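Local coordinates for protein putative pyrazinamidase/nicotinamidase (PDB 3S2S) that probably hydrolyses the amide group of nicotinamide and pyrazinamide, as a zinc-binding amidase of the isochorismatase family, at residues N205-Q208 and N209-A213. Numbering follows the deposited sequence.
Sequences NHLQ and NVLGA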
ATOM      1  N   ASN A 205      17.262  16.518 -11.677  1.00 21.18           N
ATOM      2  CA  ASN A 205      16.672  16.432 -13.007  1.00 21.99           C
ATOM      3  C   ASN A 205      15.492  15.460 -13.001  1.00 20.97           C
ATOM      4  O   ASN A 205      14.459  15.733 -13.590  1.00 21.05           O
ATOM      5  CB  ASN A 205      17.712  15.972 -14.029  1.00 22.61           C
ATOM      6  CG  ASN A 205      18.715  17.063 -14.385  1.00 37.23           C
ATOM      7  OD1 ASN A 205      18.456  18.257 -14.194  1.00 40.82           O
ATOM      8  ND2 ASN A 205      19.864  16.654 -14.925  1.00 41.99           N
ATOM      9  N   HIS A 206      15.640  14.330 -12.314  1.00 18.27           N
ATOM     10  CA  HIS A 206      14.584  13.318 -12.300  1.00 17.13           C
ATOM     11  C   HIS A 206      13.379  13.851 -11.529  1.00 20.03           C
ATOM     12  O   HIS A 206      12.222  13.723 -11.956  1.00 19.49           O
ATOM     13  CB  HIS A 206      15.120  12.073 -11.592  1.00 16.02           C
ATOM     14  CG  HIS A 206      14.203  10.897 -11.654  1.00 19.07           C
ATOM     15  ND1 HIS A 206      14.351   9.893 -12.585  1.00 21.79           N
ATOM     16  CD2 HIS A 206      13.139  10.558 -10.893  1.00 18.50           C
ATOM     17  CE1 HIS A 206      13.412   8.981 -12.393  1.00 19.32           C
ATOM     18  NE2 HIS A 206      12.672   9.355 -11.364  1.00 18.58           N
ATOM     19  N   LEU A 207      13.648  14.458 -10.380  1.00 19.06           N
ATOM     20  CA  LEU A 207      12.568  15.036  -9.589  1.00 20.14           C
ATOM     21  C   LEU A 207      11.736  16.009 -10.435  1.00 22.59           C
ATOM     22  O   LEU A 207      10.508  15.912 -10.472  1.00 21.95           O
ATOM     23  CB  LEU A 207      13.127  15.739  -8.351  1.00 20.41           C
ATOM     24  CG  LEU A 207      13.728  14.782  -7.316  1.00 24.48           C
ATOM     25  CD1 LEU A 207      14.772  15.467  -6.439  1.00 26.31           C
ATOM     26  CD2 LEU A 207      12.620  14.253  -6.484  1.00 26.91           C
ATOM     27  N   GLN A 208      12.403  16.947 -11.104  1.00 20.01           N
ATOM     28  CA  GLN A 208      11.687  17.921 -11.930  1.00 20.80           C
ATOM     29  C   GLN A 208      11.064  17.325 -13.179  1.00 24.52           C
ATOM     30  O   GLN A 208       9.875  17.532 -13.437  1.00 25.42           O
ATOM     31  CB  GLN A 208      12.615  19.048 -12.339  1.00 25.03           C
ATOM     32  CG  GLN A 208      11.937  20.130 -13.167  1.00 23.27           C
ATOM     33  CD  GLN A 208      12.924  21.196 -13.518  1.00 30.36           C
ATOM     34  OE1 GLN A 208      13.161  22.105 -12.734  1.00 28.49           O
ATOM     35  NE2 GLN A 208      13.540  21.072 -14.686  1.00 35.08           N
ATOM     36  N   ASN A 209      11.859  16.624 -13.982  1.00 20.42           N
ATOM     37  CA  ASN A 209      11.379  16.262 -15.323  1.00 22.03           C
ATOM     38  C   ASN A 209      10.567  14.974 -15.413  1.00 23.55           C
ATOM     39  O   ASN A 209       9.818  14.783 -16.378  1.00 29.07           O
ATOM     40  CB  ASN A 209      12.542  16.257 -16.317  1.00 23.25           C
ATOM     41  CG  ASN A 209      13.216  17.606 -16.401  1.00 27.08           C
ATOM     42  OD1 ASN A 209      12.552  18.641 -16.350  1.00 30.10           O
ATOM     43  ND2 ASN A 209      14.542  17.608 -16.513  1.00 34.29           N
ATOM     44  N   VAL A 210      10.701  14.106 -14.417  1.00 18.39           N
ATOM     45  CA  VAL A 210       9.983  12.844 -14.392  1.00 19.03           C
ATOM     46  C   VAL A 210       8.831  12.916 -13.391  1.00 22.57           C
ATOM     47  O   VAL A 210       7.701  12.499 -13.682  1.00 23.46           O
ATOM     48  CB  VAL A 210      10.936  11.657 -14.061  1.00 20.30           C
ATOM     49  CG1 VAL A 210      10.172  10.345 -13.957  1.00 21.57           C
ATOM     50  CG2 VAL A 210      12.035  11.547 -15.123  1.00 20.92           C
ATOM     51  N   LEU A 211       9.105  13.431 -12.193  1.00 18.86           N
ATOM     52  CA  LEU A 211       8.055  13.553 -11.180  1.00 17.89           C
ATOM     53  C   LEU A 211       7.264  14.850 -11.193  1.00 24.34           C
ATOM     54  O   LEU A 211       6.289  14.979 -10.465  1.00 25.69           O
ATOM     55  CB  LEU A 211       8.629  13.324  -9.773  1.00 17.43           C
ATOM     56  CG  LEU A 211       9.459  12.058  -9.593  1.00 17.89           C
ATOM     57  CD1 LEU A 211       9.868  11.923  -8.117  1.00 23.64           C
ATOM     58  CD2 LEU A 211       8.753  10.783 -10.057  1.00 22.31           C
ATOM     59  N   GLY A 212       7.704  15.825 -11.983  1.00 22.19           N
ATOM     60  CA  GLY A 212       7.032  17.110 -12.046  1.00 20.77           C
ATOM     61  C   GLY A 212       7.157  17.934 -10.774  1.00 24.44           C
ATOM     62  O   GLY A 212       6.343  18.820 -10.515  1.00 25.89           O
ATOM     63  N   ALA A 213       8.177  17.644  -9.974  1.00 19.20           N
ATOM     64  CA  ALA A 213       8.412  18.411  -8.751  1.00 19.17           C
ATOM     65  C   ALA A 213       8.828  19.844  -9.063  1.00 21.85           C
ATOM     66  O   ALA A 213       9.459  20.111 -10.090  1.00 22.27           O
ATOM     67  CB  ALA A 213       9.512  17.741  -7.902  1.00 20.08           C
TER
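Val-210 covers one face of the His-206 imidazole in a CH-pi contact, CB 3.9 Å from the ring centroid, CG1 above the NE2-CE1 side and CG2 nearer ND1. With CG anti to the backbone N and beside the carbonyl carbon (chi1 -173°), the ring swings toward the following turn. This buried side is tightly packed, and Leu-207 CD2 meets Leu-211 CD1 at 4.0 Å. His-206 O accepts from Val-210 N (2.9 Å) and Leu-211 N (3.1 Å); the second bond spans five residues instead of four, widening the turn. Gly-212, with positive phi, is first to leave helical angles, as at many helix C-termini, and Ala-213 N reaches back six residues to Leu-207 O (2.9 Å). The solvent side is looser. Gln-208 NE2 donates to Asn-209 OD1 (3.1 Å), almost straight and within its own amide plane but from above the acceptor's carbonyl plane, the amides turned 61° apart. The Gly-212 N to Gln-208 O bond is weak. His-206 NE2 hydrogen-bonds His-173 of the second subunit, whose Tyr-140 binds Val-210 O, so this region belongs to the subunit interface. Leu-207 and Leu-211 rest on Ala-175 of helix 167-180, while the bend leads helix 197-209 into strand 214-216, parallel to strand 184-188.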